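Local coordinates for putative pachytene checkpoint protein 2 (Caenorhabditis elegans, PDB 4XGU) that hydrolyses ATP as a protein-remodelling AAA+ ATPase and probably plays a key role in chromosome recombination during meiosis, at residues P322-R327 and E378-S383; A326-L331 and Q356-T361; A363-N366 and L372-I375. All coordinates share one frame; numbering follows the deposited sequence.

In the fold
All three contacts lie in the C-terminal lid of the AAA+ ATPase, and all bear on helix 324-340 or on helix 367-378, which follows it. Contacts 1 and 2 share Ala326 and Arg327, with centres about 11 Å apart; Phe325 CE1 reaches Ile358 CG2 at 3.4 Å, and Pro322 lies against Met330. Contacts 2 and 3 are closer, about 8 Å between centres: Ile358 CD1 comes within 3.4 Å of Phe373 CD2, and Tyr328 packs on Leu372. The nucleotide is approached by contact 2 through Met330, which belongs to the ADP pocket, while the Arg327 side chain of contact 1 is about 9 Å from ADP between nearest atoms.

Contact 1: residues P322-R327 and E378-S383; sequences PSDFAR and EARGLS
Asp324 and Arg380 bring their CA atoms to 7.2 Å, and Arg327 and Ala379 theirs to 7.7 Å, where the first turn of helix 324-340 runs past the loop between helices 367-378 and 384-397. Arg327 does most of the touching. Its CG lies anti to its own carbonyl carbon (chi1 -83°), and a bend at chi3 folds the guanidinium back along the helix start. Arg327 CD rests 3.1 Å from Ala379 O. The guanidinium is sandwiched between backbone groups: Arg380 CA lies 3.4 Å above one face, offset toward the rim, and Pro322 C sits above the centre of the opposite face. NH1 of Arg327 is 3.0 Å from Arg380 O, at an angle too poor for a hydrogen bond.

Asp324 is shared by two arginines. OD1 forms a salt bridge with Arg327 NH2 one helical turn on, although the modelled separation is doubtfully short. OD2 makes the salt bridge across the contact, a long one: the extended chain brings Arg380 NH2 to 3.5 Å from Asp324 OD2; the carboxylate meets the edge of this guanidinium, near its plane, with the two planes 46° apart. The carboxylate between them probably offsets the like charges of the arginines. Arg327 also touches Ala376 of helix 367-378 and Ile387 of helix 384-397, the helices at either end of the loop, while Ala379 packs on Val416 of helix 405-420. Ser323 holds the N-cap position of helix 324-340. The arrangement is a three-residue salt-bridge network joining a helix N-terminus to an interhelical loop within the helical lid of this AAA+ ATPase.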
ATOM      1  N   PRO B 322      29.275  23.269 -12.566  1.00 79.87           N
ATOM      2  CA  PRO B 322      30.173  24.425 -12.659  1.00 72.97           C
ATOM      3  C   PRO B 322      29.594  25.558 -13.503  1.00 79.33           C
ATOM      4  O   PRO B 322      28.941  25.301 -14.513  1.00 81.32           O
ATOM      5  CB  PRO B 322      31.428  23.842 -13.317  1.00 70.44           C
ATOM      6  CG  PRO B 322      30.952  22.624 -14.037  1.00 71.37           C
ATOM      7  CD  PRO B 322      29.861  22.064 -13.179  1.00 75.85           C
ATOM      8  N   SER B 323      29.826  26.795 -13.078  1.00 89.26           N
ATOM      9  CA  SER B 323      29.378  27.967 -13.824  1.00 93.04           C
ATOM     10  C   SER B 323      30.293  28.239 -15.013  1.00 95.88           C
ATOM     11  O   SER B 323      31.257  27.507 -15.241  1.00 99.78           O
ATOM     12  CB  SER B 323      29.322  29.193 -12.911  1.00 95.23           C
ATOM     13  OG  SER B 323      30.571  29.413 -12.277  1.00 97.03           O
ATOM     14  N   ASP B 324      29.991  29.295 -15.766  1.00 94.10           N
ATOM     15  CA  ASP B 324      30.760  29.634 -16.962  1.00 95.18           C
ATOM     16  C   ASP B 324      32.229  29.911 -16.651  1.00 87.15           C
ATOM     17  O   ASP B 324      33.115  29.517 -17.408  1.00 80.11           O
ATOM     18  CB  ASP B 324      30.141  30.841 -17.669  1.00102.37           C
ATOM     19  CG  ASP B 324      28.770  30.541 -18.239  1.00105.91           C
ATOM     20  OD1 ASP B 324      28.010  29.789 -17.594  1.00110.11           O
ATOM     21  OD2 ASP B 324      28.454  31.054 -19.335  1.00104.72           O
ATOM     22  N   PHE B 325      32.482  30.588 -15.535  1.00 89.08           N
ATOM     23  CA  PHE B 325      33.849  30.863 -15.104  1.00 91.87           C
ATOM     24  C   PHE B 325      34.564  29.581 -14.693  1.00 87.76           C
ATOM     25  O   PHE B 325      35.748  29.402 -14.979  1.00 88.40           O
ATOM     26  CB  PHE B 325      33.860  31.861 -13.946  1.00 99.66           C
ATOM     27  CG  PHE B 325      35.184  31.955 -13.236  1.00112.25           C
ATOM     28  CD1 PHE B 325      36.171  32.804 -13.696  1.00116.13           C
ATOM     29  CD2 PHE B 325      35.439  31.194 -12.103  1.00119.09           C
ATOM     30  CE1 PHE B 325      37.386  32.891 -13.045  1.00120.81           C
ATOM     31  CE2 PHE B 325      36.653  31.277 -11.449  1.00121.32           C
ATOM     32  CZ  PHE B 325      37.627  32.127 -11.920  1.00122.82           C
ATOM     33  N   ALA B 326      33.846  28.700 -14.007  1.00 83.33           N
ATOM     34  CA  ALA B 326      34.424  27.447 -13.540  1.00 77.70           C
ATOM     35  C   ALA B 326      34.707  26.510 -14.710  1.00 77.79           C
ATOM     36  O   ALA B 326      35.723  25.811 -14.723  1.00 80.19           O
ATOM     37  CB  ALA B 326      33.504  26.779 -12.534  1.00 75.44           C
ATOM     38  N   ARG B 327      33.807  26.502 -15.690  1.00 73.46           N
ATOM     39  CA  ARG B 327      33.986  25.678 -16.882  1.00 71.25           C
ATOM     40  C   ARG B 327      35.271  26.048 -17.610  1.00 73.57           C
ATOM     41  O   ARG B 327      36.032  25.171 -18.018  1.00 80.53           O
ATOM     42  CB  ARG B 327      32.792  25.819 -17.827  1.00 72.88           C
ATOM     43  CG  ARG B 327      31.607  24.934 -17.482  1.00 76.13           C
ATOM     44  CD  ARG B 327      30.422  25.239 -18.386  1.00 83.60           C
ATOM     45  NE  ARG B 327      29.680  26.422 -17.955  1.00 94.54           N
ATOM     46  CZ  ARG B 327      28.480  26.382 -17.385  1.00104.72           C
ATOM     47  NH1 ARG B 327      27.877  25.215 -17.191  1.00109.59           N
ATOM     48  NH2 ARG B 327      27.876  27.505 -17.017  1.00106.59           N
ATOM     49  N   GLU B 378      29.505  27.546 -24.677  1.00 95.36           N
ATOM     50  CA  GLU B 378      28.835  26.528 -25.476  1.00 94.90           C
ATOM     51  C   GLU B 378      28.689  25.226 -24.698  1.00 91.34           C
ATOM     52  O   GLU B 378      27.917  24.353 -25.083  1.00 89.21           O
ATOM     53  CB  GLU B 378      29.594  26.270 -26.783  1.00101.54           C
ATOM     54  CG  GLU B 378      29.963  27.515 -27.588  1.00112.71           C
ATOM     55  CD  GLU B 378      28.770  28.191 -28.244  1.00123.63           C
ATOM     56  OE1 GLU B 378      27.621  27.758 -28.013  1.00128.89           O
ATOM     57  OE2 GLU B 378      28.982  29.162 -29.001  1.00127.67           O
ATOM     58  N   ALA B 379      29.428  25.104 -23.600  1.00 92.62           N
ATOM     59  CA  ALA B 379      29.453  23.868 -22.822  1.00 91.19           C
ATOM     60  C   ALA B 379      28.643  23.978 -21.537  1.00 96.85           C
ATOM     61  O   ALA B 379      29.053  23.468 -20.497  1.00106.97           O
ATOM     62  CB  ALA B 379      30.888  23.483 -22.499  1.00 87.26           C
ATOM     63  N   ARG B 380      27.489  24.632 -21.613  1.00 91.98           N
ATOM     64  CA  ARG B 380      26.682  24.890 -20.426  1.00 88.87           C
ATOM     65  C   ARG B 380      26.051  23.626 -19.842  1.00 89.07           C
ATOM     66  O   ARG B 380      25.934  23.492 -18.624  1.00 92.71           O
ATOM     67  CB  ARG B 380      25.596  25.919 -20.743  1.00 89.28           C
ATOM     68  CG  ARG B 380      26.128  27.339 -20.845  1.00 89.91           C
ATOM     69  CD  ARG B 380      25.016  28.359 -21.029  1.00 88.39           C
ATOM     70  NE  ARG B 380      25.496  29.716 -20.778  1.00 87.18           N
ATOM     71  CZ  ARG B 380      25.049  30.797 -21.407  1.00 89.99           C
ATOM     72  NH1 ARG B 380      24.110  30.687 -22.337  1.00 94.02           N
ATOM     73  NH2 ARG B 380      25.547  31.990 -21.111  1.00 91.19           N
ATOM     74  N   GLY B 381      25.651  22.700 -20.706  1.00 89.87           N
ATOM     75  CA  GLY B 381      24.993  21.484 -20.260  1.00 92.79           C
ATOM     76  C   GLY B 381      25.916  20.452 -19.634  1.00 95.60           C
ATOM     77  O   GLY B 381      25.481  19.634 -18.822  1.00 98.32           O
ATOM     78  N   LEU B 382      27.193  20.493 -20.007  1.00 93.71           N
ATOM     79  CA  LEU B 382      28.168  19.497 -19.562  1.00 88.59           C
ATOM     80  C   LEU B 382      28.465  19.567 -18.066  1.00 91.34           C
ATOM     81  O   LEU B 382      28.536  20.649 -17.485  1.00 98.61           O
ATOM     82  CB  LEU B 382      29.470  19.655 -20.346  1.00 81.49           C
ATOM     83  CG  LEU B 382      29.351  19.473 -21.857  1.00 78.70           C
ATOM     84  CD1 LEU B 382      30.710  19.610 -22.520  1.00 78.07           C
ATOM     85  CD2 LEU B 382      28.731  18.127 -22.172  1.00 81.86           C
ATOM     86  N   SER B 383      28.645  18.401 -17.452  1.00 86.51           N
ATOM     87  CA  SER B 383      28.978  18.319 -16.034  1.00 79.78           C
ATOM     88  C   SER B 383      30.482  18.419 -15.825  1.00 83.60           C
ATOM     89  O   SER B 383      31.250  18.401 -16.785  1.00 92.80           O
ATOM     90  CB  SER B 383      28.455  17.016 -15.429  1.00 75.87           C
ATOM     91  OG  SER B 383      29.138  15.896 -15.969  1.00 78.10           O
TER

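Contact 2: residues A326-L331 and Q356-T361; sequences ARYSML and QDICDT. With ADP (adenosine-5'-diphosphate), chain H.
The ring of Tyr328 meets Gln356 O at its edge, in the ring plane, while Ile358 CG2 approaches the same ring obliquely. These contacts lay the loop leading to helix 367-378 against helix 324-340, two elements of the AAA+ lid. With CG anti to the backbone N (chi1 170°), the tyrosine reaches from the helix toward the loop, and its hydroxyl donates a short hydrogen bond of 2.5 Å from Tyr328 OH to Gln356 O. The donor lies in the carbonyl plane, at a C=O...donor angle of 153°, and this bond gives the buried phenol a polar partner.

Beside it, Ile358 CG2 lies 3.5 Å from Tyr328 CD1 and 3.7 Å from Tyr328 CE1. That methyl branch projects between the isoleucine's backbone N and carbonyl carbon, whereas CG1 stands anti to the N. Thr369 of helix 367-378 also packs on the tyrosine, which is thus held between helix 367-378 and the loop. The Gln356 amide is engaged elsewhere, NE2 bonding to Trp354 O.

Two residues further along helix 324-340, Met330 serves the nucleotide pocket instead. Its chain is extended beyond CG, and the terminal methyl meets the amino end of the adenine, with Met330 CE 3.4 Å from ADP N6.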
ATOM      1  N   ALA B 326      33.846  28.700 -14.007  1.00 83.33           N
ATOM      2  CA  ALA B 326      34.424  27.447 -13.540  1.00 77.70           C
ATOM      3  C   ALA B 326      34.707  26.510 -14.710  1.00 77.79           C
ATOM      4  O   ALA B 326      35.723  25.811 -14.723  1.00 80.19           O
ATOM      5  CB  ALA B 326      33.504  26.779 -12.534  1.00 75.44           C
ATOM      6  N   ARG B 327      33.807  26.502 -15.690  1.00 73.46           N
ATOM      7  CA  ARG B 327      33.986  25.678 -16.882  1.00 71.25           C
ATOM      8  C   ARG B 327      35.271  26.048 -17.610  1.00 73.57           C
ATOM      9  O   ARG B 327      36.032  25.171 -18.018  1.00 80.53           O
ATOM     10  CB  ARG B 327      32.792  25.819 -17.827  1.00 72.88           C
ATOM     11  CG  ARG B 327      31.607  24.934 -17.482  1.00 76.13           C
ATOM     12  CD  ARG B 327      30.422  25.239 -18.386  1.00 83.60           C
ATOM     13  NE  ARG B 327      29.680  26.422 -17.955  1.00 94.54           N
ATOM     14  CZ  ARG B 327      28.480  26.382 -17.385  1.00104.72           C
ATOM     15  NH1 ARG B 327      27.877  25.215 -17.191  1.00109.59           N
ATOM     16  NH2 ARG B 327      27.876  27.505 -17.017  1.00106.59           N
ATOM     17  N   TYR B 328      35.509  27.348 -17.762  1.00 75.00           N
ATOM     18  CA  TYR B 328      36.729  27.836 -18.396  1.00 77.45           C
ATOM     19  C   TYR B 328      37.959  27.337 -17.645  1.00 78.13           C
ATOM     20  O   TYR B 328      38.932  26.889 -18.251  1.00 81.22           O
ATOM     21  CB  TYR B 328      36.737  29.370 -18.460  1.00 78.17           C
ATOM     22  CG  TYR B 328      38.070  29.960 -18.875  1.00 80.11           C
ATOM     23  CD1 TYR B 328      39.060  30.219 -17.934  1.00 72.13           C
ATOM     24  CD2 TYR B 328      38.336  30.261 -20.205  1.00 82.04           C
ATOM     25  CE1 TYR B 328      40.280  30.745 -18.307  1.00 73.45           C
ATOM     26  CE2 TYR B 328      39.554  30.796 -20.585  1.00 85.15           C
ATOM     27  CZ  TYR B 328      40.521  31.034 -19.632  1.00 82.48           C
ATOM     28  OH  TYR B 328      41.734  31.564 -20.004  1.00 88.01           O
ATOM     29  N   SER B 329      37.901  27.434 -16.321  1.00 78.03           N
ATOM     30  CA  SER B 329      39.013  27.049 -15.462  1.00 78.83           C
ATOM     31  C   SER B 329      39.398  25.589 -15.668  1.00 76.72           C
ATOM     32  O   SER B 329      40.578  25.245 -15.680  1.00 80.39           O
ATOM     33  CB  SER B 329      38.658  27.294 -13.995  1.00 89.43           C
ATOM     34  OG  SER B 329      38.216  28.624 -13.793  1.00100.10           O
ATOM     35  N   MET B 330      38.394  24.735 -15.835  1.00 73.51           N
ATOM     36  CA  MET B 330      38.634  23.320 -16.079  1.00 68.64           C
ATOM     37  C   MET B 330      39.249  23.098 -17.455  1.00 72.61           C
ATOM     38  O   MET B 330      40.203  22.334 -17.603  1.00 72.76           O
ATOM     39  CB  MET B 330      37.335  22.527 -15.957  1.00 67.33           C
ATOM     40  CG  MET B 330      36.669  22.641 -14.602  1.00 65.61           C
ATOM     41  SD  MET B 330      35.117  21.736 -14.561  1.00 80.32           S
ATOM     42  CE  MET B 330      34.580  22.059 -12.886  1.00 98.71           C
ATOM     43  N   LEU B 331      38.694  23.771 -18.458  1.00 72.37           N
ATOM     44  CA  LEU B 331      39.185  23.655 -19.823  1.00 69.60           C
ATOM     45  C   LEU B 331      40.622  24.145 -19.933  1.00 77.61           C
ATOM     46  O   LEU B 331      41.441  23.533 -20.618  1.00 85.11           O
ATOM     47  CB  LEU B 331      38.288  24.435 -20.784  1.00 69.78           C
ATOM     48  CG  LEU B 331      36.852  23.930 -20.917  1.00 67.97           C
ATOM     49  CD1 LEU B 331      36.099  24.738 -21.960  1.00 72.53           C
ATOM     50  CD2 LEU B 331      36.840  22.455 -21.271  1.00 64.65           C
ATOM     51  N   GLN B 356      45.226  32.541 -20.029  1.00 99.86           N
ATOM     52  CA  GLN B 356      45.631  32.738 -18.645  1.00104.89           C
ATOM     53  C   GLN B 356      44.436  32.590 -17.712  1.00108.98           C
ATOM     54  O   GLN B 356      43.322  32.322 -18.160  1.00108.50           O
ATOM     55  CB  GLN B 356      46.263  34.121 -18.467  1.00108.23           C
ATOM     56  CG  GLN B 356      47.256  34.492 -19.551  1.00111.88           C
ATOM     57  CD  GLN B 356      48.565  33.742 -19.423  1.00116.64           C
ATOM     58  OE1 GLN B 356      49.016  33.443 -18.316  1.00119.60           O
ATOM     59  NE2 GLN B 356      49.184  33.430 -20.557  1.00116.20           N
ATOM     60  N   ASP B 357      44.672  32.769 -16.418  1.00111.28           N
ATOM     61  CA  ASP B 357      43.588  32.760 -15.441  1.00108.72           C
ATOM     62  C   ASP B 357      42.692  33.976 -15.646  1.00106.60           C
ATOM     63  O   ASP B 357      43.171  35.105 -15.748  1.00110.15           O
ATOM     64  CB  ASP B 357      44.137  32.730 -14.016  1.00113.43           C
ATOM     65  CG  ASP B 357      44.888  31.448 -13.710  1.00119.05           C
ATOM     66  OD1 ASP B 357      44.665  30.442 -14.420  1.00113.70           O
ATOM     67  OD2 ASP B 357      45.696  31.444 -12.757  1.00126.65           O
ATOM     68  N   ILE B 358      41.388  33.731 -15.705  1.00104.47           N
ATOM     69  CA  ILE B 358      40.419  34.753 -16.076  1.00113.26           C
ATOM     70  C   ILE B 358      39.728  35.344 -14.842  1.00127.07           C
ATOM     71  O   ILE B 358      38.714  36.035 -14.950  1.00134.19           O
ATOM     72  CB  ILE B 358      39.369  34.162 -17.058  1.00122.09           C
ATOM     73  CG1 ILE B 358      38.697  35.257 -17.892  1.00125.56           C
ATOM     74  CG2 ILE B 358      38.359  33.282 -16.324  1.00121.80           C
ATOM     75  CD1 ILE B 358      37.673  34.717 -18.854  1.00124.97           C
ATOM     76  N   CYS B 359      40.300  35.090 -13.669  1.00132.02           N
ATOM     77  CA  CYS B 359      39.655  35.455 -12.409  1.00137.20           C
ATOM     78  C   CYS B 359      39.392  36.956 -12.279  1.00136.47           C
ATOM     79  O   CYS B 359      40.268  37.781 -12.545  1.00130.16           O
ATOM     80  CB  CYS B 359      40.497  34.976 -11.220  1.00142.23           C
ATOM     81  SG  CYS B 359      39.546  34.649  -9.711  1.00171.62           S
ATOM     82  N   ASP B 360      38.158  37.278 -11.892  1.00141.52           N
ATOM     83  CA  ASP B 360      37.729  38.629 -11.520  1.00149.00           C
ATOM     84  C   ASP B 360      37.686  39.635 -12.673  1.00148.11           C
ATOM     85  O   ASP B 360      37.437  40.820 -12.444  1.00150.16           O
ATOM     86  CB  ASP B 360      38.627  39.180 -10.408  1.00158.64           C
ATOM     87  CG  ASP B 360      38.972  38.135  -9.364  1.00162.68           C
ATOM     88  OD1 ASP B 360      38.073  37.743  -8.590  1.00163.43           O
ATOM     89  OD2 ASP B 360      40.147  37.709  -9.320  1.00164.04           O
ATOM     90  N   THR B 361      37.915  39.166 -13.898  1.00145.52           N
ATOM     91  CA  THR B 361      37.949  40.030 -15.081  1.00145.38           C
ATOM     92  C   THR B 361      38.876  41.232 -14.880  1.00152.45           C
ATOM     93  O   THR B 361      38.599  42.329 -15.368  1.00153.86           O
ATOM     94  CB  THR B 361      36.542  40.550 -15.453  1.00140.14           C
ATOM     95  OG1 THR B 361      36.135  41.559 -14.519  1.00142.65           O
ATOM     96  CG2 THR B 361      35.530  39.416 -15.449  1.00132.45           C
TER
HETATM   97  PB  ADP H 501      30.325  12.806  -7.662  1.00 65.44           P
HETATM   98  O1B ADP H 501      29.606  14.110  -7.900  1.00 63.91           O
HETATM   99  O2B ADP H 501      30.784  12.615  -6.238  1.00 74.04           O
HETATM  100  O3B ADP H 501      29.635  11.597  -8.256  1.00 69.42           O
HETATM  101  PA  ADP H 501      33.075  12.287  -8.053  1.00110.17           P
HETATM  102  O1A ADP H 501      33.567  13.012  -6.824  1.00111.19           O
HETATM  103  O2A ADP H 501      32.882  10.788  -8.025  1.00115.32           O
HETATM  104  O3A ADP H 501      31.686  12.968  -8.518  1.00 96.73           O
HETATM  105  O5' ADP H 501      34.109  12.622  -9.240  1.00 91.38           O
HETATM  106  C5' ADP H 501      33.686  13.226 -10.458  1.00 92.55           C
HETATM  107  C4' ADP H 501      34.895  13.374 -11.373  1.00 96.58           C
HETATM  108  O4' ADP H 501      34.718  14.513 -12.218  1.00 97.37           O
HETATM  109  C3' ADP H 501      36.173  13.587 -10.580  1.00103.57           C
HETATM  110  O3' ADP H 501      37.014  12.435 -10.679  1.00110.63           O
HETATM  111  C2' ADP H 501      36.849  14.791 -11.200  1.00101.32           C
HETATM  112  O2' ADP H 501      37.981  14.369 -11.967  1.00100.19           O
HETATM  113  C1' ADP H 501      35.815  15.425 -12.117  1.00 98.12           C
HETATM  114  N9  ADP H 501      35.308  16.668 -11.482  1.00 92.49           N
HETATM  115  C8  ADP H 501      34.050  16.850 -11.036  1.00 84.45           C
HETATM  116  N7  ADP H 501      33.885  18.088 -10.504  1.00 79.89           N
HETATM  117  C5  ADP H 501      35.063  18.725 -10.606  1.00 83.05           C
HETATM  118  C6  ADP H 501      35.579  20.061 -10.237  1.00 83.11           C
HETATM  119  N6  ADP H 501      34.775  20.974  -9.643  1.00 86.38           N
HETATM  120  N1  ADP H 501      36.872  20.335 -10.516  1.00 85.46           N
HETATM  121  C2  ADP H 501      37.675  19.429 -11.107  1.00 88.50           C
HETATM  122  N3  ADP H 501      37.275  18.196 -11.469  1.00 89.78           N
HETATM  123  C4  ADP H 501      36.000  17.789 -11.252  1.00 89.99           C

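Contact 3: residues A363-N366 and L372-I375; sequences APRN and LFKI
A cation-pi pair of Arg365 and Phe373 ties the end of the loop before helix 367-378 to the middle of that helix. The arginine comes in over a face of the phenylalanine ring: its CZ is 4.5 Å from the ring centroid and 9° off the ring normal. NH1 leads the approach, 3.9 Å above the plane and over its centre, with Phe373 CE1 3.9 Å and Phe373 CZ 4.1 Å from it. The two flat groups are not stacked in parallel; guanidinium and ring planes stand 37° apart, tilting NH1 into the ring.

Reach comes from the arginine's shape: the chain is extended from CG to NE, spanning a CA separation of 9.3 Å between Arg365 and Phe373. On the other side, Phe373 CG is anti to its backbone N (chi1 -175°), presenting the ring to the loop. This corner belongs to the outer surface of the AAA+ lid, where the loop folds beside the helix it leads into. Ile358, from earlier in the same loop, touches both Arg365 and Phe373 and gives the cation-pi pair an apolar neighbour. Arg365 NH1 has in addition a long, weak ion pair with Glu370, which probably lends some compensation to the positive charge.

Asn366 occupies the N-cap position of helix 367-378 without a side-chain capping bond; instead ND2 makes a weak hydrogen bond to Pro364 O at 3.2 Å, spanning Arg365. Next to Phe373, Leu372 packs on Leu331 and Ile335 of helix 324-340 and on Met409 of helix 405-420.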
ATOM      1  N   ALA B 363      42.114  41.377 -15.740  1.00154.61           N
ATOM      2  CA  ALA B 363      43.122  41.463 -16.790  1.00154.67           C
ATOM      3  C   ALA B 363      42.454  41.495 -18.160  1.00152.58           C
ATOM      4  O   ALA B 363      41.360  40.958 -18.328  1.00149.97           O
ATOM      5  CB  ALA B 363      44.092  40.291 -16.690  1.00151.22           C
ATOM      6  N   PRO B 364      43.104  42.136 -19.143  1.00152.82           N
ATOM      7  CA  PRO B 364      42.545  42.145 -20.498  1.00149.32           C
ATOM      8  C   PRO B 364      42.451  40.735 -21.067  1.00141.60           C
ATOM      9  O   PRO B 364      43.474  40.068 -21.227  1.00144.44           O
ATOM     10  CB  PRO B 364      43.545  42.996 -21.289  1.00154.84           C
ATOM     11  CG  PRO B 364      44.810  42.936 -20.500  1.00156.95           C
ATOM     12  CD  PRO B 364      44.377  42.872 -19.067  1.00156.92           C
ATOM     13  N   ARG B 365      41.235  40.286 -21.353  1.00129.96           N
ATOM     14  CA  ARG B 365      41.032  38.940 -21.867  1.00116.70           C
ATOM     15  C   ARG B 365      41.677  38.769 -23.231  1.00115.92           C
ATOM     16  O   ARG B 365      41.249  39.377 -24.213  1.00116.62           O
ATOM     17  CB  ARG B 365      39.541  38.605 -21.951  1.00108.24           C
ATOM     18  CG  ARG B 365      38.896  38.335 -20.607  1.00100.85           C
ATOM     19  CD  ARG B 365      37.440  37.949 -20.771  1.00 97.78           C
ATOM     20  NE  ARG B 365      36.756  37.843 -19.488  1.00 95.63           N
ATOM     21  CZ  ARG B 365      35.463  37.569 -19.351  1.00 92.12           C
ATOM     22  NH1 ARG B 365      34.710  37.371 -20.424  1.00 89.34           N
ATOM     23  NH2 ARG B 365      34.924  37.492 -18.141  1.00 91.68           N
ATOM     24  N   ASN B 366      42.719  37.947 -23.273  1.00116.64           N
ATOM     25  CA  ASN B 366      43.343  37.546 -24.524  1.00122.27           C
ATOM     26  C   ASN B 366      42.282  36.942 -25.433  1.00125.88           C
ATOM     27  O   ASN B 366      41.303  36.378 -24.945  1.00125.62           O
ATOM     28  CB  ASN B 366      44.470  36.540 -24.271  1.00120.25           C
ATOM     29  CG  ASN B 366      45.669  37.161 -23.569  1.00122.48           C
ATOM     30  OD1 ASN B 366      46.795  37.073 -24.056  1.00125.92           O
ATOM     31  ND2 ASN B 366      45.432  37.791 -22.424  1.00122.01           N
ATOM     32  N   LEU B 372      38.433  30.619 -25.797  1.00 85.79           N
ATOM     33  CA  LEU B 372      38.247  29.494 -24.887  1.00 82.43           C
ATOM     34  C   LEU B 372      37.050  29.726 -23.972  1.00 86.03           C
ATOM     35  O   LEU B 372      36.309  28.795 -23.657  1.00 89.26           O
ATOM     36  CB  LEU B 372      39.510  29.258 -24.057  1.00 80.84           C
ATOM     37  CG  LEU B 372      39.456  28.107 -23.049  1.00 75.83           C
ATOM     38  CD1 LEU B 372      39.088  26.807 -23.743  1.00 69.85           C
ATOM     39  CD2 LEU B 372      40.784  27.971 -22.322  1.00 75.65           C
ATOM     40  N   PHE B 373      36.865  30.974 -23.551  1.00 87.79           N
ATOM     41  CA  PHE B 373      35.712  31.338 -22.735  1.00 87.23           C
ATOM     42  C   PHE B 373      34.420  31.142 -23.519  1.00 92.95           C
ATOM     43  O   PHE B 373      33.392  30.754 -22.958  1.00 90.12           O
ATOM     44  CB  PHE B 373      35.820  32.786 -22.258  1.00 90.71           C
ATOM     45  CG  PHE B 373      34.730  33.192 -21.306  1.00 95.98           C
ATOM     46  CD1 PHE B 373      33.551  33.752 -21.773  1.00101.27           C
ATOM     47  CD2 PHE B 373      34.884  33.010 -19.943  1.00 97.61           C
ATOM     48  CE1 PHE B 373      32.549  34.120 -20.896  1.00105.03           C
ATOM     49  CE2 PHE B 373      33.888  33.380 -19.063  1.00102.51           C
ATOM     50  CZ  PHE B 373      32.719  33.935 -19.538  1.00105.15           C
ATOM     51  N   LYS B 374      34.483  31.422 -24.817  1.00 97.69           N
ATOM     52  CA  LYS B 374      33.337  31.260 -25.704  1.00 98.21           C
ATOM     53  C   LYS B 374      32.950  29.787 -25.785  1.00 89.42           C
ATOM     54  O   LYS B 374      31.771  29.450 -25.886  1.00 88.33           O
ATOM     55  CB  LYS B 374      33.655  31.818 -27.094  1.00109.11           C
ATOM     56  CG  LYS B 374      32.438  32.220 -27.919  1.00115.98           C
ATOM     57  CD  LYS B 374      31.989  31.108 -28.855  1.00116.55           C
ATOM     58  CE  LYS B 374      30.885  31.591 -29.781  1.00119.31           C
ATOM     59  NZ  LYS B 374      29.672  32.008 -29.024  1.00121.65           N
ATOM     60  N   ILE B 375      33.954  28.916 -25.732  1.00 84.46           N
ATOM     61  CA  ILE B 375      33.723  27.477 -25.703  1.00 82.63           C
ATOM     62  C   ILE B 375      33.004  27.093 -24.417  1.00 79.64           C
ATOM     63  O   ILE B 375      32.077  26.282 -24.429  1.00 79.30           O
ATOM     64  CB  ILE B 375      35.043  26.687 -25.817  1.00 85.82           C
ATOM     65  CG1 ILE B 375      35.717  26.967 -27.161  1.00 84.64           C
ATOM     66  CG2 ILE B 375      34.795  25.195 -25.654  1.00 87.54           C
ATOM     67  CD1 ILE B 375      37.000  26.198 -27.367  1.00 84.39           C
TER